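Local coordinates for 3-hydroxyisobutyryl-CoA hydrolase (Mycobacterium thermoresistibile, PDB 4HDT), which probably hydrolyses 3-hydroxy-2-methylpropanoyl-CoA to 3-hydroxy-2-methylpropanoate and free CoA, and binds zinc ions, at residues P141-G153 with V295-I309. Residues are numbered along the deposited sequence; the frame is centred on the assembly and turned at random.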
ATOM      1  N   PRO A 141      -2.150   5.992  -3.063  1.00  9.76           N
ATOM      2  CA  PRO A 141      -2.697   7.041  -3.940  1.00  9.96           C
ATOM      3  C   PRO A 141      -3.815   6.606  -4.903  1.00  9.98           C
ATOM      4  O   PRO A 141      -4.163   7.346  -5.856  1.00 10.31           O
ATOM      5  CB  PRO A 141      -1.457   7.399  -4.736  1.00 10.50           C
ATOM      6  CG  PRO A 141      -0.853   6.078  -4.981  1.00 10.41           C
ATOM      7  CD  PRO A 141      -1.007   5.318  -3.700  1.00  9.95           C
ATOM      8  N   GLU A 142      -4.413   5.467  -4.589  1.00  9.84           N
ATOM      9  CA  GLU A 142      -5.353   4.773  -5.458  1.00 10.14           C
ATOM     10  C   GLU A 142      -6.521   5.647  -5.917  1.00 10.16           C
ATOM     11  O   GLU A 142      -6.963   5.587  -7.043  1.00 10.22           O
ATOM     12  CB  GLU A 142      -5.852   3.512  -4.746  1.00 10.35           C
ATOM     13  CG  GLU A 142      -4.794   2.392  -4.715  1.00 10.78           C
ATOM     14  CD  GLU A 142      -3.752   2.482  -3.624  1.00 11.14           C
ATOM     15  OE1 GLU A 142      -3.799   3.401  -2.768  1.00 11.29           O
ATOM     16  OE2 GLU A 142      -2.901   1.531  -3.530  1.00 13.47           O
ATOM     17  N   VAL A 143      -7.065   6.483  -5.032  1.00 10.08           N
ATOM     18  CA  VAL A 143      -8.233   7.288  -5.426  1.00 10.54           C
ATOM     19  C   VAL A 143      -7.960   8.272  -6.567  1.00 10.90           C
ATOM     20  O   VAL A 143      -8.882   8.731  -7.231  1.00 11.36           O
ATOM     21  CB  VAL A 143      -8.811   8.059  -4.225  1.00 10.47           C
ATOM     22  CG1 VAL A 143      -9.410   7.113  -3.202  1.00 10.34           C
ATOM     23  CG2 VAL A 143      -7.796   8.995  -3.537  1.00 10.29           C
ATOM     24  N   GLY A 144      -6.692   8.588  -6.781  1.00 11.01           N
ATOM     25  CA  GLY A 144      -6.277   9.412  -7.878  1.00 11.60           C
ATOM     26  C   GLY A 144      -6.370   8.753  -9.247  1.00 12.19           C
ATOM     27  O   GLY A 144      -6.292   9.468 -10.291  1.00 13.26           O
ATOM     28  N   ILE A 145      -6.509   7.430  -9.260  1.00 12.13           N
ATOM     29  CA  ILE A 145      -6.733   6.711 -10.537  1.00 12.47           C
ATOM     30  C   ILE A 145      -8.083   5.995 -10.524  1.00 12.56           C
ATOM     31  O   ILE A 145      -8.306   5.038 -11.292  1.00 12.56           O
ATOM     32  CB  ILE A 145      -5.573   5.735 -10.890  1.00 12.98           C
ATOM     33  CG1 ILE A 145      -5.280   4.715  -9.773  1.00 12.72           C
ATOM     34  CG2 ILE A 145      -4.312   6.519 -11.265  1.00 13.31           C
ATOM     35  CD1 ILE A 145      -4.570   3.448 -10.246  1.00 12.99           C
ATOM     36  N   GLY A 146      -9.003   6.412  -9.666  1.00 11.91           N
ATOM     37  CA  GLY A 146     -10.307   5.777  -9.637  1.00 12.04           C
ATOM     38  C   GLY A 146     -10.340   4.401  -9.015  1.00 11.70           C
ATOM     39  O   GLY A 146     -11.286   3.642  -9.277  1.00 12.58           O
ATOM     40  N   PHE A 147      -9.354   4.114  -8.178  1.00 10.91           N
ATOM     41  CA  PHE A 147      -9.181   2.801  -7.533  1.00 10.51           C
ATOM     42  C   PHE A 147      -9.256   3.012  -6.036  1.00 10.05           C
ATOM     43  O   PHE A 147      -9.397   4.180  -5.539  1.00  9.75           O
ATOM     44  CB  PHE A 147      -7.856   2.170  -8.029  1.00 10.22           C
ATOM     45  CG  PHE A 147      -7.659   0.708  -7.709  1.00 10.12           C
ATOM     46  CD1 PHE A 147      -8.546  -0.262  -8.119  1.00 10.51           C
ATOM     47  CD2 PHE A 147      -6.485   0.295  -7.089  1.00  9.70           C
ATOM     48  CE1 PHE A 147      -8.276  -1.608  -7.874  1.00 10.34           C
ATOM     49  CE2 PHE A 147      -6.195  -1.043  -6.860  1.00  9.73           C
ATOM     50  CZ  PHE A 147      -7.118  -1.995  -7.191  1.00  9.98           C
ATOM     51  N   ILE A 148      -9.203   1.917  -5.277  1.00  9.69           N
ATOM     52  CA  ILE A 148      -9.347   1.928  -3.821  1.00  9.49           C
ATOM     53  C   ILE A 148      -8.117   1.237  -3.250  1.00  9.14           C
ATOM     54  O   ILE A 148      -7.714   0.194  -3.785  1.00  9.16           O
ATOM     55  CB  ILE A 148     -10.659   1.240  -3.388  1.00  9.71           C
ATOM     56  CG1 ILE A 148     -11.911   1.968  -3.952  1.00 10.43           C
ATOM     57  CG2 ILE A 148     -10.745   1.112  -1.878  1.00  9.58           C
ATOM     58  CD1 ILE A 148     -12.342   1.581  -5.338  1.00 10.86           C
ATOM     59  N   PRO A 149      -7.530   1.761  -2.147  1.00  8.88           N
ATOM     60  CA  PRO A 149      -6.363   1.114  -1.549  1.00  8.62           C
ATOM     61  C   PRO A 149      -6.593  -0.373  -1.325  1.00  8.76           C
ATOM     62  O   PRO A 149      -7.615  -0.766  -0.724  1.00  9.13           O
ATOM     63  CB  PRO A 149      -6.167   1.855  -0.223  1.00  8.49           C
ATOM     64  CG  PRO A 149      -6.708   3.238  -0.520  1.00  8.58           C
ATOM     65  CD  PRO A 149      -7.854   3.041  -1.477  1.00  8.93           C
ATOM     66  N   ASP A 150      -5.672  -1.157  -1.818  1.00  8.66           N
ATOM     67  CA  ASP A 150      -5.728  -2.619  -1.701  1.00  8.62           C
ATOM     68  C   ASP A 150      -4.471  -3.136  -1.055  1.00  8.28           C
ATOM     69  O   ASP A 150      -3.900  -2.495  -0.241  1.00  7.87           O
ATOM     70  CB  ASP A 150      -6.012  -3.219  -3.101  1.00  9.00           C
ATOM     71  CG  ASP A 150      -4.890  -3.008  -4.124  1.00  9.03           C
ATOM     72  OD1 ASP A 150      -4.050  -2.064  -3.932  1.00  9.36           O
ATOM     73  OD2 ASP A 150      -4.874  -3.821  -5.129  1.00  9.48           O
ATOM     74  N   VAL A 151      -4.075  -4.349  -1.400  1.00  8.13           N
ATOM     75  CA  VAL A 151      -2.897  -5.034  -0.884  1.00  8.07           C
ATOM     76  C   VAL A 151      -2.781  -5.015   0.655  1.00  7.88           C
ATOM     77  O   VAL A 151      -1.696  -5.051   1.200  1.00  7.66           O
ATOM     78  CB  VAL A 151      -1.599  -4.596  -1.623  1.00  7.97           C
ATOM     79  CG1 VAL A 151      -1.703  -4.918  -3.124  1.00  8.21           C
ATOM     80  CG2 VAL A 151      -1.273  -3.132  -1.417  1.00  7.82           C
ATOM     81  N   GLY A 152      -3.939  -5.075   1.311  1.00  8.14           N
ATOM     82  CA  GLY A 152      -3.998  -5.040   2.746  1.00  8.18           C
ATOM     83  C   GLY A 152      -3.814  -3.659   3.291  1.00  8.08           C
ATOM     84  O   GLY A 152      -3.692  -3.508   4.507  1.00  8.00           O
ATOM     85  N   GLY A 153      -3.849  -2.648   2.440  1.00  8.01           N
ATOM     86  CA  GLY A 153      -3.747  -1.274   2.879  1.00  7.99           C
ATOM     87  C   GLY A 153      -4.904  -0.845   3.765  1.00  8.10           C
ATOM     88  O   GLY A 153      -4.728  -0.033   4.647  1.00  8.27           O
ATOM     89  N   VAL A 295     -13.847  -5.422  -3.903  1.00 11.70           N
ATOM     90  CA  VAL A 295     -13.798  -4.016  -4.312  1.00 11.34           C
ATOM     91  C   VAL A 295     -12.978  -3.841  -5.591  1.00 11.10           C
ATOM     92  O   VAL A 295     -13.424  -3.150  -6.527  1.00 11.13           O
ATOM     93  CB  VAL A 295     -13.283  -3.133  -3.167  1.00 10.85           C
ATOM     94  CG1 VAL A 295     -12.981  -1.702  -3.585  1.00 10.61           C
ATOM     95  CG2 VAL A 295     -14.292  -3.135  -1.994  1.00 11.13           C
ATOM     96  N   SER A 296     -11.802  -4.469  -5.645  1.00 10.68           N
ATOM     97  CA  SER A 296     -10.948  -4.381  -6.844  1.00 10.78           C
ATOM     98  C   SER A 296     -11.650  -4.970  -8.069  1.00 11.86           C
ATOM     99  O   SER A 296     -11.649  -4.371  -9.121  1.00 11.92           O
ATOM    100  CB  SER A 296      -9.590  -5.035  -6.616  1.00 10.23           C
ATOM    101  OG  SER A 296      -8.883  -4.393  -5.542  1.00  9.92           O
ATOM    102  N   CYS A 297     -12.250  -6.145  -7.899  1.00 12.90           N
ATOM    103  CA  CYS A 297     -13.013  -6.783  -8.966  1.00 14.49           C
ATOM    104  C   CYS A 297     -14.124  -5.879  -9.477  1.00 14.91           C
ATOM    105  O   CYS A 297     -14.328  -5.768 -10.701  1.00 15.32           O
ATOM    106  CB  CYS A 297     -13.591  -8.088  -8.480  1.00 15.62           C
ATOM    107  SG  CYS A 297     -12.389  -9.446  -8.379  1.00 18.01           S
ATOM    108  N   ALA A 298     -14.862  -5.259  -8.557  1.00 14.64           N
ATOM    109  CA  ALA A 298     -15.926  -4.325  -8.944  1.00 15.19           C
ATOM    110  C   ALA A 298     -15.358  -3.122  -9.722  1.00 15.33           C
ATOM    111  O   ALA A 298     -15.955  -2.704 -10.750  1.00 16.25           O
ATOM    112  CB  ALA A 298     -16.705  -3.874  -7.712  1.00 15.15           C
ATOM    113  N   SER A 299     -14.217  -2.609  -9.272  1.00 14.89           N
ATOM    114  CA  SER A 299     -13.595  -1.459  -9.919  1.00 15.14           C
ATOM    115  C   SER A 299     -13.232  -1.761 -11.397  1.00 15.65           C
ATOM    116  O   SER A 299     -13.219  -0.853 -12.235  1.00 15.25           O
ATOM    117  CB  SER A 299     -12.366  -0.995  -9.163  1.00 14.76           C
ATOM    118  OG  SER A 299     -11.277  -1.799  -9.537  1.00 15.03           O
ATOM    119  N   LEU A 300     -12.957  -3.017 -11.724  1.00 16.45           N
ATOM    120  CA  LEU A 300     -12.674  -3.341 -13.128  1.00 16.97           C
ATOM    121  C   LEU A 300     -13.817  -3.011 -14.086  1.00 17.75           C
ATOM    122  O   LEU A 300     -13.597  -2.823 -15.285  1.00 19.09           O
ATOM    123  CB  LEU A 300     -12.311  -4.819 -13.300  1.00 17.22           C
ATOM    124  CG  LEU A 300     -10.964  -5.267 -12.837  1.00 16.92           C
ATOM    125  CD1 LEU A 300     -10.927  -6.798 -13.006  1.00 17.43           C
ATOM    126  CD2 LEU A 300      -9.846  -4.583 -13.652  1.00 16.73           C
ATOM    127  N   LYS A 301     -15.049  -3.026 -13.598  1.00 18.28           N
ATOM    128  CA  LYS A 301     -16.237  -2.718 -14.389  1.00 18.94           C
ATOM    129  C   LYS A 301     -16.546  -1.213 -14.419  1.00 18.63           C
ATOM    130  O   LYS A 301     -17.452  -0.770 -15.110  1.00 19.73           O
ATOM    131  CB  LYS A 301     -17.461  -3.495 -13.857  1.00 20.06           C
ATOM    132  N   SER A 302     -15.768  -0.422 -13.690  1.00 17.24           N
ATOM    133  CA  SER A 302     -16.043   1.018 -13.569  1.00 16.91           C
ATOM    134  C   SER A 302     -15.469   1.890 -14.690  1.00 17.12           C
ATOM    135  O   SER A 302     -14.398   1.625 -15.216  1.00 17.05           O
ATOM    136  CB  SER A 302     -15.528   1.520 -12.217  1.00 15.88           C
ATOM    137  OG  SER A 302     -14.092   1.627 -12.151  1.00 14.73           O
ATOM    138  N   HIS A 303     -16.165   2.989 -14.963  1.00 17.39           N
ATOM    139  CA  HIS A 303     -15.654   4.053 -15.802  1.00 17.49           C
ATOM    140  C   HIS A 303     -14.382   4.651 -15.199  1.00 16.32           C
ATOM    141  O   HIS A 303     -13.424   4.904 -15.899  1.00 16.24           O
ATOM    142  CB  HIS A 303     -16.724   5.142 -15.934  1.00 18.53           C
ATOM    143  CG  HIS A 303     -16.229   6.416 -16.558  1.00 19.09           C
ATOM    144  ND1 HIS A 303     -15.555   7.384 -15.848  1.00 18.78           N
ATOM    145  CD2 HIS A 303     -16.339   6.882 -17.824  1.00 20.12           C
ATOM    146  CE1 HIS A 303     -15.274   8.395 -16.654  1.00 19.55           C
ATOM    147  NE2 HIS A 303     -15.732   8.110 -17.858  1.00 20.40           N
ATOM    148  N   ASP A 304     -14.384   4.914 -13.894  1.00 15.44           N
ATOM    149  CA  ASP A 304     -13.305   5.712 -13.349  1.00 14.54           C
ATOM    150  C   ASP A 304     -11.953   5.013 -13.289  1.00 13.95           C
ATOM    151  O   ASP A 304     -10.930   5.655 -13.352  1.00 13.52           O
ATOM    152  CB  ASP A 304     -13.666   6.276 -11.973  1.00 14.12           C
ATOM    153  CG  ASP A 304     -14.557   7.509 -12.056  1.00 14.75           C
ATOM    154  OD1 ASP A 304     -15.023   7.856 -13.177  1.00 15.23           O
ATOM    155  OD2 ASP A 304     -14.786   8.146 -11.004  1.00 14.57           O
ATOM    156  N   LEU A 305     -11.920   3.693 -13.124  1.00 13.77           N
ATOM    157  CA  LEU A 305     -10.633   3.011 -13.125  1.00 13.53           C
ATOM    158  C   LEU A 305      -9.910   3.217 -14.461  1.00 14.35           C
ATOM    159  O   LEU A 305      -8.738   3.592 -14.497  1.00 14.27           O
ATOM    160  CB  LEU A 305     -10.782   1.524 -12.817  1.00 13.25           C
ATOM    161  CG  LEU A 305      -9.451   0.781 -12.743  1.00 12.75           C
ATOM    162  CD1 LEU A 305      -8.543   1.296 -11.645  1.00 12.20           C
ATOM    163  CD2 LEU A 305      -9.687  -0.712 -12.636  1.00 12.80           C
ATOM    164  N   VAL A 306     -10.616   3.033 -15.567  1.00 15.90           N
ATOM    165  CA  VAL A 306     -10.016   3.194 -16.896  1.00 17.03           C
ATOM    166  C   VAL A 306      -9.630   4.656 -17.157  1.00 17.05           C
ATOM    167  O   VAL A 306      -8.517   4.959 -17.607  1.00 16.88           O
ATOM    168  CB  VAL A 306     -10.979   2.620 -17.964  1.00 18.22           C
ATOM    169  CG1 VAL A 306     -10.534   2.981 -19.373  1.00 19.34           C
ATOM    170  CG2 VAL A 306     -11.095   1.115 -17.774  1.00 18.45           C
ATOM    171  N   GLU A 307     -10.552   5.562 -16.853  1.00 17.71           N
ATOM    172  CA  GLU A 307     -10.344   6.984 -17.040  1.00 18.09           C
ATOM    173  C   GLU A 307      -9.179   7.455 -16.175  1.00 17.75           C
ATOM    174  O   GLU A 307      -8.333   8.247 -16.624  1.00 17.83           O
ATOM    175  CB  GLU A 307     -11.638   7.733 -16.725  1.00 18.96           C
ATOM    176  CG  GLU A 307     -11.528   9.253 -16.758  1.00 19.62           C
ATOM    177  CD  GLU A 307     -11.175   9.858 -18.090  1.00 21.32           C
ATOM    178  OE1 GLU A 307     -11.041   9.163 -19.105  1.00 23.00           O
ATOM    179  OE2 GLU A 307     -11.043  11.086 -18.154  1.00 21.57           O
ATOM    180  N   GLY A 308      -9.165   7.013 -14.905  1.00 17.10           N
ATOM    181  CA  GLY A 308      -8.105   7.398 -13.977  1.00 16.78           C
ATOM    182  C   GLY A 308      -6.724   6.969 -14.427  1.00 16.83           C
ATOM    183  O   GLY A 308      -5.779   7.763 -14.467  1.00 17.16           O
ATOM    184  N   ILE A 309      -6.583   5.719 -14.820  1.00 17.48           N
ATOM    185  CA  ILE A 309      -5.291   5.250 -15.254  1.00 18.12           C
ATOM    186  C   ILE A 309      -4.938   5.902 -16.585  1.00 19.60           C
ATOM    187  O   ILE A 309      -3.785   6.263 -16.807  1.00 20.59           O
ATOM    188  CB  ILE A 309      -5.262   3.734 -15.390  1.00 17.70           C
ATOM    189  CG1 ILE A 309      -5.435   3.039 -14.020  1.00 16.90           C
ATOM    190  CG2 ILE A 309      -3.987   3.275 -16.094  1.00 18.24           C
ATOM    191  CD1 ILE A 309      -5.631   1.549 -14.123  1.00 17.05           C
TER
HETATM  192  O   HOH W   1      -5.729  10.067 -12.943  1.00 21.28           O
HETATM  193  O   HOH W   2     -13.760   2.531  -9.534  1.00 15.75           O
HETATM  194  O   HOH W   3      -9.476  -1.912  -4.500  1.00 10.40           O
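Phe147 lies against Ser296, Ser299 and Leu305 where, in this crotonase-like fold, the loop between strand 137-139 and helix 153-158 packs on the corner joining helices 285-299 and 303-313. Followed outward, its CB meets Leu305 CD1 at 3.8 Å and CG the same methyl at 4.1 Å, the two side chains running side by side. With CG anti to the backbone N (chi1 -167°), the end of the ring comes up to helix 285-299: CD1 and CE1 are each 3.4 Å from Ser299 OG, at the ring edge and in its plane, and CZ lies 3.4 Å from Ser296 OG, which is hydrogen-bonded to Tyr95 OH. Trp91 of helix 85-103 meets the same ring with nearly parallel planes. Ser299 OG donates to Ser296 O, which fixes the hydroxyl beside the ring. Ile148 crosses Val295, whose CG1 lies 3.8 Å from Ile148 CB. Polar linkage runs through water: one donates to Gly144 O and Gly308 O, another to Gly146 O and the OG of Ser302, N-cap residue of helix 303-313; a third, over one Phe147 face, bridges Ile148 O and Ser296 OG. Ile145 O receives CA-H...O contacts from Leu305 CA and Gly308 CA, with angles at H of 156° and 152°.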